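Side-chain contacts in periplasmic binding protein (Veillonella parvula, PDB 4MO9), which probably captures a solute, perhaps an iron-siderophore complex, in the periplasm and delivers it to a membrane ABC importer: residues D132-M137 against T144-Y149; E250-K255 against S300-V305; Y311-G316 against F327-K332. All coordinates share one frame; numbering follows the deposited sequence.

How the contacts relate
The three contacts sample the two α/β lobes of a TroA-like binding protein: contact 1 lies in the N-terminal lobe, contacts 2 and 3 in the C-terminal one. Contacts 1 and 2 are farthest apart, with centres about 45 Å from each other, on opposite sides of the chain's centre. All three are largely buried, but contact 3 lies nearest that centre, about 11 Å away, while contact 2, about 28 Å out, is the most peripheral, with Leu-253 partly exposed. Contacts 2 and 3 use consecutive elements, helix 303-306 and strand 310-313. Their chemistry differs: contact 1 lays a lysine's methylenes against hydroxyls whose polar partners lie beside it, contact 2 is wholly aliphatic, and contact 3 turns on one tyrosine.

Contact 1: residues D132-M137 against T144-Y149; sequences DAKAKM and TIYIDY
Lys-134 and Thr-144 mark the nearest backbone approach here, their CA atoms 7.9 Å apart, too far for main-chain bonding, so the side chains must span the gap. Helix 134-139 and strand 143-147 are the last two pieces of a beta-alpha-beta crossover: the chain leaves strand 118-122, passes through helices 123-132 and 134-139, and returns as the parallel neighbour strand at the border of the N-terminal lobe's sheet. Lys-134 does the reaching. With CG anti to the backbone N (chi1 -174°) and the next two torsions also extended, its methylenes run out from the helix start toward the strand and cross the Tyr-146 side chain at about a right angle. The touch is carbon against oxygen: Lys-134 CD lies 3.5 Å from Tyr-146 OH. Farther along, Lys-134 CE comes within 4.1 Å of Thr-144 OG1. Both are van der Waals approaches; the polar ends are paired nearby: the ammonium of Lys-134 forms a salt bridge with Asp-138, Tyr-146 OH is hydrogen-bonded to Glu-130, and Thr-144 OG1 to Tyr-129. Helix 123-132 thus supplies the mates for both buried hydroxyls. The bend at the last lysine torsion (chi4 -56°) turns NZ aside. On the strand itself, two residues apart, Thr-144 CG2 sits 3.6 Å above one face of the Tyr-146 ring, displaced toward its rim.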
loop_
_atom_site.group_PDB
_atom_site.type_symbol
_atom_site.label_atom_id
_atom_site.label_comp_id
_atom_site.label_asym_id
_atom_site.label_seq_id
_atom_site.Cartn_x
_atom_site.Cartn_y
_atom_site.Cartn_z
ATOM N N ASP A 132 -22.385 -0.869 -10.418
ATOM C CA ASP A 132 -23.190 -0.056 -9.499
ATOM C C ASP A 132 -23.386 1.410 -9.898
ATOM O O ASP A 132 -24.440 1.968 -9.623
ATOM C CB ASP A 132 -22.588 -0.074 -8.085
ATOM C CG ASP A 132 -22.877 -1.361 -7.326
ATOM O OD1 ASP A 132 -23.725 -2.164 -7.784
ATOM O OD2 ASP A 132 -22.256 -1.557 -6.250
ATOM N N ALA A 133 -22.376 2.026 -10.515
ATOM C CA ALA A 133 -22.319 3.489 -10.629
ATOM C C ALA A 133 -21.928 4.053 -12.000
ATOM O O ALA A 133 -22.373 5.146 -12.359
ATOM C CB ALA A 133 -21.375 4.059 -9.557
ATOM N N LYS A 134 -21.077 3.342 -12.741
ATOM C CA LYS A 134 -20.485 3.891 -13.969
ATOM C C LYS A 134 -21.510 4.417 -14.975
ATOM O O LYS A 134 -21.296 5.474 -15.552
ATOM C CB LYS A 134 -19.531 2.897 -14.652
ATOM C CG LYS A 134 -18.798 3.511 -15.867
ATOM C CD LYS A 134 -17.692 2.593 -16.439
ATOM C CE LYS A 134 -16.939 3.277 -17.603
ATOM N NZ LYS A 134 -17.855 3.727 -18.700
ATOM N N ALA A 135 -22.619 3.708 -15.175
ATOM C CA ALA A 135 -23.647 4.204 -16.089
ATOM C C ALA A 135 -24.127 5.585 -15.640
ATOM O O ALA A 135 -24.373 6.469 -16.473
ATOM C CB ALA A 135 -24.818 3.235 -16.187
ATOM N N LYS A 136 -24.238 5.777 -14.328
ATOM C CA LYS A 136 -24.691 7.059 -13.798
ATOM C C LYS A 136 -23.616 8.134 -13.941
ATOM O O LYS A 136 -23.928 9.303 -14.226
ATOM C CB LYS A 136 -25.159 6.915 -12.351
ATOM C CG LYS A 136 -26.456 6.109 -12.235
ATOM C CD LYS A 136 -26.976 6.093 -10.812
ATOM C CE LYS A 136 -28.272 5.306 -10.704
ATOM N NZ LYS A 136 -28.714 5.205 -9.282
HETATM N N MSE A 137 -22.362 7.732 -13.782
HETATM C CA MSE A 137 -21.238 8.647 -13.969
HETATM C C MSE A 137 -21.157 9.063 -15.443
HETATM O O MSE A 137 -21.012 10.258 -15.757
HETATM C CB MSE A 137 -19.927 7.993 -13.520
HETATM C CG MSE A 137 -19.888 7.498 -12.051
HETATM SE SE MSE A 137 -20.137 8.933 -10.752
HETATM C CE MSE A 137 -21.958 8.456 -10.220
ATOM N N THR A 144 -14.089 8.384 -16.295
ATOM C CA THR A 144 -13.519 7.332 -15.452
ATOM C C THR A 144 -12.095 7.036 -15.939
ATOM O O THR A 144 -11.865 6.899 -17.157
ATOM C CB THR A 144 -14.349 6.039 -15.561
ATOM O OG1 THR A 144 -15.668 6.259 -15.031
ATOM C CG2 THR A 144 -13.676 4.895 -14.820
ATOM N N ILE A 145 -11.143 6.954 -15.011
ATOM C CA ILE A 145 -9.773 6.573 -15.345
ATOM C C ILE A 145 -9.342 5.409 -14.458
ATOM O O ILE A 145 -9.252 5.556 -13.229
ATOM C CB ILE A 145 -8.797 7.768 -15.196
ATOM C CG1 ILE A 145 -9.154 8.867 -16.212
ATOM C CG2 ILE A 145 -7.367 7.333 -15.410
ATOM C CD1 ILE A 145 -8.170 10.059 -16.188
ATOM N N TYR A 146 -9.090 4.243 -15.052
ATOM C CA TYR A 146 -8.691 3.075 -14.231
ATOM C C TYR A 146 -7.202 3.093 -13.917
ATOM O O TYR A 146 -6.391 3.429 -14.778
ATOM C CB TYR A 146 -9.070 1.762 -14.925
ATOM C CG TYR A 146 -10.570 1.582 -15.025
ATOM C CD1 TYR A 146 -11.360 1.583 -13.877
ATOM C CD2 TYR A 146 -11.193 1.418 -16.253
ATOM C CE1 TYR A 146 -12.732 1.430 -13.957
ATOM C CE2 TYR A 146 -12.568 1.266 -16.342
ATOM C CZ TYR A 146 -13.325 1.271 -15.186
ATOM O OH TYR A 146 -14.692 1.123 -15.262
ATOM N N ILE A 147 -6.844 2.727 -12.686
ATOM C CA ILE A 147 -5.451 2.661 -12.264
ATOM C C ILE A 147 -5.258 1.311 -11.558
ATOM O O ILE A 147 -6.238 0.635 -11.224
ATOM C CB ILE A 147 -5.101 3.811 -11.298
ATOM C CG1 ILE A 147 -5.925 3.690 -10.008
ATOM C CG2 ILE A 147 -5.340 5.183 -11.961
ATOM C CD1 ILE A 147 -5.487 4.656 -8.903
ATOM N N ASP A 148 -4.015 0.898 -11.325
ATOM C CA ASP A 148 -3.821 -0.432 -10.758
ATOM C C ASP A 148 -2.464 -0.562 -10.087
ATOM O O ASP A 148 -1.479 -0.996 -10.704
ATOM C CB ASP A 148 -4.006 -1.533 -11.821
ATOM C CG ASP A 148 -4.038 -2.941 -11.217
ATOM O OD1 ASP A 148 -4.100 -3.086 -9.971
ATOM O OD2 ASP A 148 -4.015 -3.925 -11.988
ATOM N N TYR A 149 -2.419 -0.197 -8.814
ATOM C CA TYR A 149 -1.239 -0.439 -8.005
ATOM C C TYR A 149 -1.275 -1.838 -7.388
ATOM O O TYR A 149 -0.245 -2.327 -6.897
ATOM C CB TYR A 149 -1.146 0.624 -6.908
ATOM C CG TYR A 149 -0.860 2.024 -7.413
ATOM C CD1 TYR A 149 0.193 2.270 -8.286
ATOM C CD2 TYR A 149 -1.654 3.098 -7.022
ATOM C CE1 TYR A 149 0.465 3.558 -8.744
ATOM C CE2 TYR A 149 -1.409 4.388 -7.484
ATOM C CZ TYR A 149 -0.340 4.610 -8.340
ATOM O OH TYR A 149 -0.085 5.885 -8.784
#

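Contact 2: residues E250-K255 against S300-V305; sequences EFVLEK and SDLKAV
In the α/β sandwich of the C-terminal lobe, helices 249-255 and 303-306 each lead into a strand of the central sheet, 259-263 and 310-313, which lie side by side and parallel; Leu-302, at the N-cap position of the second helix, ties these two approaches together by packing on Val-252 and Leu-253. The nearest backbone pair is Leu-253 and Leu-302, with CA atoms 7.0 Å apart. The CB of Leu-302 is directed toward the helix, and the two methyls beyond it divide the work. CD1 of Leu-302 meets CG1 of Val-252 at 4.0 Å, while CD2 of Leu-302 meets CD2 of Leu-253, also at 4.0 Å. The same CD2 of Leu-302 rests 4.1 Å from the carbonyl oxygen of Val-252, so the forked end spans two successive residues of the helix and brushes the main chain between them. In both pairs the side chains cross at about a right angle. The valine offers CG1 because that branch is anti to its own backbone N (chi1 177°). Leu-302 also touches Ile-260 of strand 259-263, which joins the apolar patch to the sheet. Polar ties flank it: Asn-256 OD1 accepts a hydrogen bond from Lys-303 N, and Lys-303 NZ forms a salt bridge with Asp-258. Within the seam itself there is no hydrogen bond or charge pair; cohesion across it therefore comes from dispersion and the burial of methyl groups, which sets little directional demand, while the directional bonds of Lys-303 lie beside the apolar patch rather than in it.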
loop_
_atom_site.group_PDB
_atom_site.type_symbol
_atom_site.label_atom_id
_atom_site.label_comp_id
_atom_site.label_asym_id
_atom_site.label_seq_id
_atom_site.Cartn_x
_atom_site.Cartn_y
_atom_site.Cartn_z
ATOM N N GLU A 250 0.344 -25.091 14.079
ATOM C CA GLU A 250 1.228 -26.252 13.984
ATOM C C GLU A 250 2.055 -26.252 12.698
ATOM O O GLU A 250 3.167 -26.780 12.667
ATOM C CB GLU A 250 0.425 -27.557 14.072
ATOM C CG GLU A 250 -0.470 -27.688 15.304
ATOM C CD GLU A 250 -1.741 -26.852 15.199
ATOM O OE1 GLU A 250 -2.319 -26.512 16.255
ATOM O OE2 GLU A 250 -2.157 -26.530 14.063
ATOM N N PHE A 251 1.499 -25.666 11.642
ATOM C CA PHE A 251 2.176 -25.564 10.353
ATOM C C PHE A 251 3.503 -24.817 10.507
ATOM O O PHE A 251 4.533 -25.251 9.984
ATOM C CB PHE A 251 1.261 -24.842 9.354
ATOM C CG PHE A 251 1.748 -24.856 7.927
ATOM C CD1 PHE A 251 2.454 -23.775 7.409
ATOM C CD2 PHE A 251 1.457 -25.925 7.088
ATOM C CE1 PHE A 251 2.886 -23.776 6.084
ATOM C CE2 PHE A 251 1.886 -25.933 5.767
ATOM C CZ PHE A 251 2.601 -24.858 5.263
ATOM N N VAL A 252 3.484 -23.706 11.240
ATOM C CA VAL A 252 4.684 -22.889 11.410
ATOM C C VAL A 252 5.785 -23.628 12.186
ATOM O O VAL A 252 6.960 -23.571 11.810
ATOM C CB VAL A 252 4.370 -21.522 12.063
ATOM C CG1 VAL A 252 5.644 -20.730 12.291
ATOM C CG2 VAL A 252 3.420 -20.706 11.180
ATOM N N LEU A 253 5.404 -24.330 13.252
ATOM C CA LEU A 253 6.367 -25.099 14.035
ATOM C C LEU A 253 7.053 -26.175 13.183
ATOM O O LEU A 253 8.266 -26.381 13.293
ATOM C CB LEU A 253 5.691 -25.730 15.259
ATOM C CG LEU A 253 4.983 -24.771 16.224
ATOM C CD1 LEU A 253 4.329 -25.508 17.389
ATOM C CD2 LEU A 253 5.948 -23.727 16.747
ATOM N N GLU A 254 6.280 -26.846 12.333
ATOM C CA GLU A 254 6.803 -27.936 11.508
ATOM C C GLU A 254 7.722 -27.422 10.401
ATOM O O GLU A 254 8.752 -28.027 10.102
ATOM C CB GLU A 254 5.649 -28.733 10.900
ATOM C CG GLU A 254 4.748 -29.409 11.929
ATOM C CD GLU A 254 3.495 -30.011 11.311
ATOM O OE1 GLU A 254 2.954 -29.413 10.349
ATOM O OE2 GLU A 254 3.053 -31.077 11.791
ATOM N N LYS A 255 7.336 -26.310 9.784
ATOM C CA LYS A 255 8.133 -25.733 8.708
ATOM C C LYS A 255 9.414 -25.088 9.221
ATOM O O LYS A 255 10.430 -25.104 8.527
ATOM C CB LYS A 255 7.319 -24.710 7.910
ATOM C CG LYS A 255 6.283 -25.328 6.985
ATOM C CD LYS A 255 6.928 -26.344 6.051
ATOM C CE LYS A 255 5.966 -26.784 4.957
ATOM N NZ LYS A 255 4.754 -27.429 5.527
ATOM N N SER A 300 9.490 -19.694 20.872
ATOM C CA SER A 300 10.771 -19.432 21.518
ATOM C C SER A 300 11.861 -20.313 20.932
ATOM O O SER A 300 13.037 -19.942 20.923
ATOM C CB SER A 300 10.674 -19.716 23.028
ATOM O OG SER A 300 10.653 -18.515 23.778
ATOM N N ASP A 301 11.453 -21.491 20.464
ATOM C CA ASP A 301 12.370 -22.510 19.962
ATOM C C ASP A 301 12.466 -22.475 18.443
ATOM O O ASP A 301 13.155 -23.300 17.843
ATOM C CB ASP A 301 11.899 -23.897 20.394
ATOM C CG ASP A 301 11.896 -24.074 21.899
ATOM O OD1 ASP A 301 12.843 -23.599 22.561
ATOM O OD2 ASP A 301 10.945 -24.697 22.419
ATOM N N LEU A 302 11.758 -21.539 17.821
ATOM C CA LEU A 302 11.798 -21.411 16.363
ATOM C C LEU A 302 13.150 -20.898 15.881
ATOM O O LEU A 302 13.715 -19.959 16.456
ATOM C CB LEU A 302 10.686 -20.483 15.851
ATOM C CG LEU A 302 9.275 -21.077 15.785
ATOM C CD1 LEU A 302 8.257 -20.056 15.288
ATOM C CD2 LEU A 302 9.260 -22.313 14.908
ATOM N N LYS A 303 13.660 -21.523 14.824
ATOM C CA LYS A 303 14.886 -21.090 14.174
ATOM C C LYS A 303 14.859 -19.578 13.886
ATOM O O LYS A 303 15.848 -18.882 14.121
ATOM C CB LYS A 303 15.074 -21.891 12.882
ATOM C CG LYS A 303 16.287 -21.511 12.054
ATOM C CD LYS A 303 16.502 -22.491 10.902
ATOM C CE LYS A 303 15.425 -22.359 9.840
ATOM N NZ LYS A 303 15.710 -23.209 8.648
ATOM N N ALA A 304 13.726 -19.067 13.407
ATOM C CA ALA A 304 13.625 -17.643 13.096
ATOM C C ALA A 304 13.776 -16.753 14.337
ATOM O O ALA A 304 14.349 -15.659 14.257
ATOM C CB ALA A 304 12.320 -17.335 12.364
ATOM N N VAL A 305 13.262 -17.214 15.473
ATOM C CA VAL A 305 13.334 -16.429 16.700
ATOM C C VAL A 305 14.741 -16.491 17.291
ATOM O O VAL A 305 15.333 -15.456 17.620
ATOM C CB VAL A 305 12.266 -16.878 17.725
ATOM C CG1 VAL A 305 12.479 -16.190 19.062
ATOM C CG2 VAL A 305 10.867 -16.571 17.190
#

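Contact 3: residues Y311-G316 against F327-K332; sequences YSAHHG and FEYLAK
Tyr-329 projects from helix 324-334 onto Tyr-311, Ser-312 and Ala-313 of strand 310-313, and its ring makes up the tight part of the contact. A first torsion of -174° puts the Tyr-329 ring opposite the backbone N, which carries it across to the strand. Ala-313 CB touches CE1 of Tyr-329 at 3.8 Å, approaching the ring obliquely. At the far end, Tyr-329 OH stands 3.5 Å from Tyr-311 CB and reaches the edge of the Tyr-311 ring, near its plane; Ser-312 O is 3.2 Å from the same Tyr-329 OH. Phe-365 of the adjoining strand stacks on the Tyr-329 ring. A leucine in its place would probably fall short of Tyr-311, leaving a gap beside the strand and Phe-365 without its stacking mate. The looser side follows the strand's end, where His-314, His-315 and Gly-316 turn off without touching residues 327-332 and His-315 is partly exposed. Within the turn, Gly-316 N donates to His-314 ND1 over 2.9 Å, close to the ring plane, while His-315 ND1 bonds to Trp-224. The axes of segments 311-313 and 327-332 pass 10.2 Å apart at 169°, the antiparallel beta-alpha unit typical of Rossmann-like α/β lobes.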
loop_
_atom_site.group_PDB
_atom_site.type_symbol
_atom_site.label_atom_id
_atom_site.label_comp_id
_atom_site.label_asym_id
_atom_site.label_seq_id
_atom_site.Cartn_x
_atom_site.Cartn_y
_atom_site.Cartn_z
ATOM N N TYR A 311 10.963 -9.921 11.650
ATOM C CA TYR A 311 10.861 -8.586 11.069
ATOM C C TYR A 311 9.414 -8.119 11.049
ATOM O O TYR A 311 8.503 -8.890 11.343
ATOM C CB TYR A 311 11.376 -8.607 9.624
ATOM C CG TYR A 311 12.817 -9.022 9.511
ATOM C CD1 TYR A 311 13.178 -10.366 9.506
ATOM C CD2 TYR A 311 13.818 -8.076 9.429
ATOM C CE1 TYR A 311 14.509 -10.754 9.425
ATOM C CE2 TYR A 311 15.155 -8.453 9.343
ATOM C CZ TYR A 311 15.490 -9.791 9.345
ATOM O OH TYR A 311 16.805 -10.166 9.247
ATOM N N SER A 312 9.207 -6.856 10.680
ATOM C CA SER A 312 7.862 -6.306 10.546
ATOM C C SER A 312 7.889 -5.149 9.557
ATOM O O SER A 312 8.807 -4.330 9.592
ATOM C CB SER A 312 7.355 -5.822 11.917
ATOM O OG SER A 312 6.060 -5.237 11.789
ATOM N N ALA A 313 6.908 -5.106 8.655
ATOM C CA ALA A 313 6.749 -3.995 7.727
ATOM C C ALA A 313 5.302 -3.530 7.811
ATOM O O ALA A 313 4.427 -4.308 8.194
ATOM C CB ALA A 313 7.089 -4.426 6.309
ATOM N N HIS A 314 5.049 -2.270 7.466
ATOM C CA HIS A 314 3.715 -1.685 7.589
ATOM C C HIS A 314 2.765 -2.223 6.508
ATOM O O HIS A 314 3.053 -2.115 5.307
ATOM C CB HIS A 314 3.804 -0.149 7.497
ATOM C CG HIS A 314 2.555 0.561 7.929
ATOM N ND1 HIS A 314 1.378 0.488 7.218
ATOM C CD2 HIS A 314 2.298 1.348 9.002
ATOM C CE1 HIS A 314 0.447 1.199 7.833
ATOM N NE2 HIS A 314 0.980 1.734 8.917
ATOM N N HIS A 315 1.627 -2.764 6.946
ATOM C CA HIS A 315 0.621 -3.410 6.091
ATOM C C HIS A 315 0.035 -2.489 5.022
ATOM O O HIS A 315 -0.475 -2.958 3.994
ATOM C CB HIS A 315 -0.501 -3.960 6.988
ATOM C CG HIS A 315 -1.410 -4.950 6.320
ATOM N ND1 HIS A 315 -0.955 -5.927 5.463
ATOM C CD2 HIS A 315 -2.747 -5.137 6.428
ATOM C CE1 HIS A 315 -1.977 -6.661 5.050
ATOM N NE2 HIS A 315 -3.075 -6.205 5.626
ATOM N N GLY A 316 0.102 -1.178 5.252
ATOM C CA GLY A 316 -0.533 -0.224 4.353
ATOM C C GLY A 316 0.408 0.367 3.316
ATOM O O GLY A 316 0.036 1.268 2.565
ATOM N N PHE A 327 9.400 -3.285 -1.788
ATOM C CA PHE A 327 10.239 -4.139 -2.636
ATOM C C PHE A 327 11.659 -4.174 -2.076
ATOM O O PHE A 327 12.264 -5.242 -1.954
ATOM C CB PHE A 327 10.265 -3.620 -4.090
ATOM C CG PHE A 327 9.084 -4.047 -4.929
ATOM C CD1 PHE A 327 7.905 -3.310 -4.920
ATOM C CD2 PHE A 327 9.170 -5.156 -5.768
ATOM C CE1 PHE A 327 6.817 -3.681 -5.713
ATOM C CE2 PHE A 327 8.077 -5.541 -6.578
ATOM C CZ PHE A 327 6.900 -4.793 -6.552
ATOM N N GLU A 328 12.183 -3.003 -1.719
ATOM C CA GLU A 328 13.529 -2.908 -1.153
ATOM C C GLU A 328 13.643 -3.592 0.207
ATOM O O GLU A 328 14.612 -4.311 0.476
ATOM C CB GLU A 328 13.942 -1.442 -1.029
ATOM C CG GLU A 328 14.168 -0.730 -2.368
ATOM C CD GLU A 328 14.709 0.670 -2.170
ATOM O OE1 GLU A 328 14.369 1.297 -1.136
ATOM O OE2 GLU A 328 15.491 1.143 -3.026
ATOM N N TYR A 329 12.651 -3.380 1.066
ATOM C CA TYR A 329 12.680 -3.982 2.411
ATOM C C TYR A 329 12.665 -5.500 2.355
ATOM O O TYR A 329 13.384 -6.165 3.102
ATOM C CB TYR A 329 11.490 -3.499 3.242
ATOM C CG TYR A 329 11.553 -3.968 4.678
ATOM C CD1 TYR A 329 10.671 -4.924 5.169
ATOM C CD2 TYR A 329 12.510 -3.455 5.545
ATOM C CE1 TYR A 329 10.735 -5.349 6.495
ATOM C CE2 TYR A 329 12.585 -3.874 6.872
ATOM C CZ TYR A 329 11.698 -4.819 7.339
ATOM O OH TYR A 329 11.782 -5.228 8.660
ATOM N N LEU A 330 11.842 -6.061 1.475
ATOM C CA LEU A 330 11.750 -7.517 1.389
ATOM C C LEU A 330 13.055 -8.102 0.852
ATOM O O LEU A 330 13.580 -9.057 1.410
ATOM C CB LEU A 330 10.571 -7.941 0.514
ATOM C CG LEU A 330 9.177 -7.704 1.087
ATOM C CD1 LEU A 330 8.134 -7.899 -0.008
ATOM C CD2 LEU A 330 8.912 -8.645 2.262
ATOM N N ALA A 331 13.587 -7.517 -0.218
ATOM C CA ALA A 331 14.818 -8.034 -0.831
ATOM C C ALA A 331 16.025 -7.900 0.088
ATOM O O ALA A 331 16.863 -8.816 0.192
ATOM C CB ALA A 331 15.078 -7.331 -2.155
ATOM N N LYS A 332 16.119 -6.758 0.761
ATOM C CA LYS A 332 17.199 -6.522 1.725
ATOM C C LYS A 332 17.078 -7.435 2.953
ATOM O O LYS A 332 18.094 -7.843 3.535
ATOM C CB LYS A 332 17.228 -5.042 2.137
ATOM C CG LYS A 332 18.317 -4.644 3.130
ATOM C CD LYS A 332 18.230 -3.135 3.409
ATOM C CE LYS A 332 19.383 -2.615 4.255
ATOM N NZ LYS A 332 20.655 -2.457 3.494
#